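Local coordinates for protein N-hydroxyarylamine O-acetyltransferase (Bacillus cereus, PDB 4DMO) that acetylates arylamines as an active arylamine N-acetyltransferase with a non-canonical catalytic triad, and probably also transfers acetyl groups to N-hydroxyarylamines, at residues T4-Q9 / L82-F87; V38-L43 / Y72-T77. All coordinates share one frame; numbering follows the deposited sequence.

Contact 1: T4-Q9 / L82-F87; sequences TDFQKQ and LKDSGF
With chi1 at 70°, Thr-4 holds OG1 between its own backbone N and carbonyl carbon, while Asp-84 turns CG anti to its carbonyl carbon (chi1 -72°), and the two side chains meet at about a right angle. Thr-4 OG1 donates to Asp-84 OD2 at 2.8 Å, coming from above the carboxylate plane. The same hydroxyl accepts from the backbone: Gln-7 N lies 3.3 Å from Thr-4 OG1 in a nearly straight bond. In return Thr-4 N donates to Gln-7 OE1 at 3.2 Å. Lys-55 forms a salt bridge with Asp-84 OD2, so that oxygen is gripped twice. Phe-6 CB lies 3.7 Å from Asp-84 OD2. The extended Gln-7 chain crosses the aspartate at a slant, Gln-7 CG 3.7 Å from Asp-84 CB, its amide plane turned 60° from the carboxylate. Beyond it, Gln-7 NE2 comes within 3.1 Å of Ser-85 OG, which is hydrogen-bonded to Phe-81 O. A capping box that starts helix 5-14 thus meets the last turn of helix 71-84, which a Schellman motif with Gly-86 at positive phi then ends, within the N-terminal helical bundle of the arylamine N-acetyltransferase fold.

Contact 2: V38-L43 / Y72-T77; sequences VPFENL and YELNPT
Apolar packing carries the contact, and Leu-74 supplies one side of it, its two methyls meeting different residues. Leu-74 CD2 touches Val-38 CG1 at 3.6 Å, the two side chains sliding past each other in opposite directions; Val-38 reaches it because CG1 stands anti to the backbone N (chi1 -170°). Leu-74 CD1 lies 3.9 Å from Pro-39 O. At the edge of the Phe-40 ring, near its plane, Leu-74 CD1 is 4.4 Å from Phe-40 CD1. Ile-62 of helix 55-64 lies against Val-38.

Two like-charged carboxylates are near each other but not in contact, Glu-41 OE1 6.3 Å from Glu-73 OE2, and each has its own cation. Glu-41 is paired with Arg-67; Glu-73 with Lys-61, beside a hydrogen bond from Asn-44. These cations would probably ease the repulsion between two buried acids.

Hydrogen bonds shape each segment separately. Leu-43 N donates to Glu-41 OE1 at 3.1 Å. On the helix, Glu-73 O receives both Thr-77 N at 3.1 Å and Thr-77 OG1 at 2.6 Å, from opposite faces of its plane, just where Pro-76 kinks the helix.

Strand 40-41, at the edge of the antiparallel sheet that continues with 218-223, is thus packed on helix 71-84, the central helix that in this family begins at the active-site cysteine.

From the N terminus the chain enters helix 5-14, passes through helix 27-37 and reaches 38-43; after helix 55-64 it returns as helix 71-84. Contact 2 closes the shorter loop, between 38-43 and 72-77, and lies nested inside the longer one closed by contact 1. Their centres are about 17 Å apart, one near the C-terminal end of helix 71-84 and the other deep in the chain toward its start. The two meet where Phe-6 CE2 approaches Thr-77 O at 3.4 Å. Helix 71-84 therefore joins the N-terminal helix at one end and, further back, the edge of the five-stranded sheet.

Contact 1: T4-Q9 / L82-F87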
loop_
_atom_site.group_PDB
_atom_site.type_symbol
_atom_site.label_atom_id
_atom_site.label_comp_id
_atom_site.label_asym_id
_atom_site.label_seq_id
_atom_site.Cartn_x
_atom_site.Cartn_y
_atom_site.Cartn_z
ATOM N N THR A 4 22.226 -2.871 -3.762
ATOM C CA THR A 4 21.818 -2.680 -5.165
ATOM C C THR A 4 21.326 -1.259 -5.412
ATOM O O THR A 4 21.156 -0.488 -4.483
ATOM C CB THR A 4 20.701 -3.647 -5.608
ATOM O OG1 THR A 4 19.471 -3.292 -4.963
ATOM C CG2 THR A 4 21.074 -5.079 -5.284
ATOM N N ASP A 5 21.115 -0.921 -6.677
ATOM C CA ASP A 5 20.601 0.391 -7.040
ATOM C C ASP A 5 19.166 0.557 -6.491
ATOM O O ASP A 5 18.791 1.626 -5.998
ATOM C CB ASP A 5 20.627 0.563 -8.564
ATOM C CG ASP A 5 20.253 1.974 -9.006
ATOM O OD1 ASP A 5 19.408 2.095 -9.926
ATOM O OD2 ASP A 5 20.803 2.955 -8.443
ATOM N N PHE A 6 18.364 -0.501 -6.594
ATOM C CA PHE A 6 17.012 -0.478 -6.051
ATOM C C PHE A 6 17.037 -0.041 -4.599
ATOM O O PHE A 6 16.306 0.861 -4.217
ATOM C CB PHE A 6 16.324 -1.839 -6.191
ATOM C CG PHE A 6 14.823 -1.763 -6.059
ATOM C CD1 PHE A 6 14.020 -1.722 -7.187
ATOM C CD2 PHE A 6 14.219 -1.696 -4.806
ATOM C CE1 PHE A 6 12.636 -1.633 -7.071
ATOM C CE2 PHE A 6 12.831 -1.606 -4.685
ATOM C CZ PHE A 6 12.050 -1.567 -5.812
ATOM N N GLN A 7 17.889 -0.673 -3.794
ATOM C CA GLN A 7 18.033 -0.332 -2.375
ATOM C C GLN A 7 18.435 1.135 -2.160
ATOM O O GLN A 7 17.897 1.834 -1.286
ATOM C CB GLN A 7 19.080 -1.238 -1.731
ATOM C CG GLN A 7 18.633 -2.679 -1.541
ATOM C CD GLN A 7 19.649 -3.510 -0.757
ATOM O OE1 GLN A 7 20.547 -4.119 -1.341
ATOM N NE2 GLN A 7 19.508 -3.532 0.573
ATOM N N LYS A 8 19.392 1.603 -2.950
ATOM C CA LYS A 8 19.882 2.963 -2.771
ATOM C C LYS A 8 18.781 3.992 -3.086
ATOM O O LYS A 8 18.559 4.927 -2.318
ATOM C CB LYS A 8 21.105 3.203 -3.663
ATOM C CG LYS A 8 21.791 4.523 -3.414
ATOM C CD LYS A 8 22.928 4.788 -4.409
ATOM C CE LYS A 8 23.535 6.197 -4.252
ATOM N NZ LYS A 8 24.494 6.525 -5.359
ATOM N N GLN A 9 18.092 3.798 -4.206
ATOM C CA GLN A 9 16.997 4.679 -4.602
ATOM C C GLN A 9 15.858 4.625 -3.602
ATOM O O GLN A 9 15.162 5.619 -3.384
ATOM C CB GLN A 9 16.502 4.303 -5.980
ATOM C CG GLN A 9 17.600 4.260 -7.018
ATOM C CD GLN A 9 17.448 5.343 -8.040
ATOM O OE1 GLN A 9 17.056 6.477 -7.718
ATOM N NE2 GLN A 9 17.747 5.007 -9.294
ATOM N N LEU A 82 12.857 -5.624 0.041
ATOM C CA LEU A 82 13.067 -6.600 1.127
ATOM C C LEU A 82 13.900 -7.782 0.634
ATOM O O LEU A 82 14.767 -8.271 1.347
ATOM C CB LEU A 82 11.729 -7.093 1.711
ATOM C CG LEU A 82 10.959 -6.034 2.512
ATOM C CD1 LEU A 82 9.619 -6.555 2.995
ATOM C CD2 LEU A 82 11.771 -5.551 3.699
ATOM N N LYS A 83 13.646 -8.207 -0.600
ATOM C CA LYS A 83 14.384 -9.290 -1.244
ATOM C C LYS A 83 15.872 -8.957 -1.398
ATOM O O LYS A 83 16.722 -9.770 -1.034
ATOM C CB LYS A 83 13.758 -9.558 -2.611
ATOM C CG LYS A 83 13.967 -10.931 -3.206
ATOM C CD LYS A 83 12.945 -11.093 -4.321
ATOM C CE LYS A 83 13.304 -12.153 -5.356
ATOM N NZ LYS A 83 12.837 -11.717 -6.740
ATOM N N ASP A 84 16.190 -7.781 -1.961
ATOM C CA ASP A 84 17.590 -7.339 -2.084
ATOM C C ASP A 84 18.266 -7.172 -0.729
ATOM O O ASP A 84 19.484 -7.284 -0.618
ATOM C CB ASP A 84 17.704 -6.025 -2.835
ATOM C CG ASP A 84 17.435 -6.175 -4.290
ATOM O OD1 ASP A 84 17.238 -7.322 -4.739
ATOM O OD2 ASP A 84 17.400 -5.141 -4.984
ATOM N N SER A 85 17.471 -6.889 0.293
ATOM C CA SER A 85 17.985 -6.738 1.652
ATOM C C SER A 85 18.181 -8.085 2.344
ATOM O O SER A 85 18.414 -8.132 3.548
ATOM C CB SER A 85 17.054 -5.865 2.498
ATOM O OG SER A 85 16.925 -4.568 1.941
ATOM N N GLY A 86 18.062 -9.177 1.597
ATOM C CA GLY A 86 18.358 -10.489 2.148
ATOM C C GLY A 86 17.205 -11.187 2.864
ATOM O O GLY A 86 17.365 -12.328 3.307
ATOM N N PHE A 87 16.052 -10.531 2.998
ATOM C CA PHE A 87 14.888 -11.167 3.633
ATOM C C PHE A 87 14.209 -12.226 2.779
ATOM O O PHE A 87 14.153 -12.114 1.558
ATOM C CB PHE A 87 13.837 -10.140 3.968
ATOM C CG PHE A 87 14.238 -9.216 5.033
ATOM C CD1 PHE A 87 14.762 -7.987 4.711
ATOM C CD2 PHE A 87 14.075 -9.555 6.354
ATOM C CE1 PHE A 87 15.116 -7.109 5.694
ATOM C CE2 PHE A 87 14.433 -8.688 7.337
ATOM C CZ PHE A 87 14.958 -7.453 7.001
#

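Contact 2: V38-L43 / Y72-T77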
loop_
_atom_site.group_PDB
_atom_site.type_symbol
_atom_site.label_atom_id
_atom_site.label_comp_id
_atom_site.label_asym_id
_atom_site.label_seq_id
_atom_site.Cartn_x
_atom_site.Cartn_y
_atom_site.Cartn_z
ATOM N N VAL A 38 5.594 7.912 0.195
ATOM C CA VAL A 38 4.986 7.351 -0.989
ATOM C C VAL A 38 3.497 7.283 -0.829
ATOM O O VAL A 38 2.983 6.556 0.009
ATOM C CB VAL A 38 5.481 5.941 -1.275
ATOM C CG1 VAL A 38 5.012 5.501 -2.633
ATOM C CG2 VAL A 38 6.997 5.887 -1.186
ATOM N N PRO A 39 2.784 8.073 -1.624
ATOM C CA PRO A 39 1.336 8.077 -1.503
ATOM C C PRO A 39 0.647 6.932 -2.244
ATOM O O PRO A 39 1.175 6.331 -3.193
ATOM C CB PRO A 39 0.952 9.414 -2.117
ATOM C CG PRO A 39 2.003 9.694 -3.076
ATOM C CD PRO A 39 3.262 9.088 -2.561
ATOM N N PHE A 40 -0.567 6.645 -1.777
ATOM C CA PHE A 40 -1.488 5.759 -2.454
ATOM C C PHE A 40 -2.160 6.589 -3.518
ATOM O O PHE A 40 -2.819 7.585 -3.201
ATOM C CB PHE A 40 -2.511 5.231 -1.427
ATOM C CG PHE A 40 -3.450 4.153 -1.953
ATOM C CD1 PHE A 40 -3.026 2.842 -2.075
ATOM C CD2 PHE A 40 -4.749 4.454 -2.282
ATOM C CE1 PHE A 40 -3.894 1.847 -2.549
ATOM C CE2 PHE A 40 -5.628 3.470 -2.731
ATOM C CZ PHE A 40 -5.207 2.173 -2.873
ATOM N N GLU A 41 -1.954 6.231 -4.784
ATOM C CA GLU A 41 -2.535 7.001 -5.896
ATOM C C GLU A 41 -2.813 6.158 -7.141
ATOM O O GLU A 41 -2.136 5.166 -7.422
ATOM C CB GLU A 41 -1.640 8.178 -6.271
ATOM C CG GLU A 41 -0.220 7.772 -6.632
ATOM C CD GLU A 41 0.197 8.191 -8.027
ATOM O OE1 GLU A 41 -0.584 8.010 -8.993
ATOM O OE2 GLU A 41 1.332 8.652 -8.148
ATOM N N ASN A 42 -3.823 6.558 -7.901
ATOM C CA ASN A 42 -4.278 5.764 -9.036
ATOM C C ASN A 42 -4.142 6.452 -10.373
ATOM O O ASN A 42 -4.802 6.065 -11.346
ATOM C CB ASN A 42 -5.744 5.424 -8.862
ATOM C CG ASN A 42 -6.628 6.627 -8.998
ATOM O OD1 ASN A 42 -6.202 7.759 -8.768
ATOM N ND2 ASN A 42 -7.873 6.391 -9.394
ATOM N N LEU A 43 -3.320 7.481 -10.418
ATOM C CA LEU A 43 -3.355 8.398 -11.538
ATOM C C LEU A 43 -2.869 7.758 -12.841
ATOM O O LEU A 43 -3.311 8.167 -13.905
ATOM C CB LEU A 43 -2.592 9.693 -11.197
ATOM C CG LEU A 43 -3.120 10.440 -9.955
ATOM C CD1 LEU A 43 -2.348 11.700 -9.730
ATOM C CD2 LEU A 43 -4.566 10.790 -10.169
ATOM N N TYR A 72 -0.870 -3.157 -5.808
ATOM C CA TYR A 72 -0.099 -4.037 -6.663
ATOM C C TYR A 72 1.152 -3.368 -7.191
ATOM O O TYR A 72 1.919 -4.003 -7.927
ATOM C CB TYR A 72 -0.959 -4.552 -7.851
ATOM C CG TYR A 72 -1.661 -3.444 -8.630
ATOM C CD1 TYR A 72 -3.021 -3.185 -8.446
ATOM C CD2 TYR A 72 -0.958 -2.627 -9.497
ATOM C CE1 TYR A 72 -3.667 -2.147 -9.142
ATOM C CE2 TYR A 72 -1.591 -1.594 -10.186
ATOM C CZ TYR A 72 -2.935 -1.366 -10.019
ATOM O OH TYR A 72 -3.537 -0.347 -10.689
ATOM N N GLU A 73 1.327 -2.084 -6.862
ATOM C CA GLU A 73 2.580 -1.387 -7.119
ATOM C C GLU A 73 3.373 -1.166 -5.815
ATOM O O GLU A 73 4.581 -1.375 -5.780
ATOM C CB GLU A 73 2.325 -0.048 -7.837
ATOM C CG GLU A 73 1.650 -0.178 -9.195
ATOM C CD GLU A 73 1.126 1.162 -9.747
ATOM O OE1 GLU A 73 1.563 1.596 -10.830
ATOM O OE2 GLU A 73 0.282 1.795 -9.091
ATOM N N LEU A 74 2.714 -0.735 -4.740
ATOM C CA LEU A 74 3.458 -0.403 -3.498
ATOM C C LEU A 74 3.970 -1.663 -2.823
ATOM O O LEU A 74 5.104 -1.703 -2.369
ATOM C CB LEU A 74 2.618 0.410 -2.504
ATOM C CG LEU A 74 2.071 1.753 -3.026
ATOM C CD1 LEU A 74 1.317 2.593 -1.980
ATOM C CD2 LEU A 74 3.186 2.563 -3.601
ATOM N N ASN A 75 3.159 -2.714 -2.757
ATOM C CA ASN A 75 3.618 -3.907 -2.072
ATOM C C ASN A 75 4.714 -4.675 -2.819
ATOM O O ASN A 75 5.682 -5.134 -2.194
ATOM C CB ASN A 75 2.439 -4.798 -1.669
ATOM C CG ASN A 75 1.726 -4.256 -0.479
ATOM O OD1 ASN A 75 2.350 -3.716 0.421
ATOM N ND2 ASN A 75 0.403 -4.336 -0.483
ATOM N N PRO A 76 4.608 -4.778 -4.156
ATOM C CA PRO A 76 5.764 -5.354 -4.861
ATOM C C PRO A 76 7.010 -4.477 -4.757
ATOM O O PRO A 76 8.110 -5.011 -4.670
ATOM C CB PRO A 76 5.282 -5.449 -6.298
ATOM C CG PRO A 76 3.778 -5.630 -6.152
ATOM C CD PRO A 76 3.421 -4.706 -5.017
ATOM N N THR A 77 6.850 -3.161 -4.726
ATOM C CA THR A 77 8.000 -2.289 -4.504
ATOM C C THR A 77 8.731 -2.671 -3.222
ATOM O O THR A 77 9.947 -2.745 -3.204
ATOM C CB THR A 77 7.597 -0.792 -4.405
ATOM O OG1 THR A 77 7.014 -0.379 -5.628
ATOM C CG2 THR A 77 8.800 0.098 -4.129
#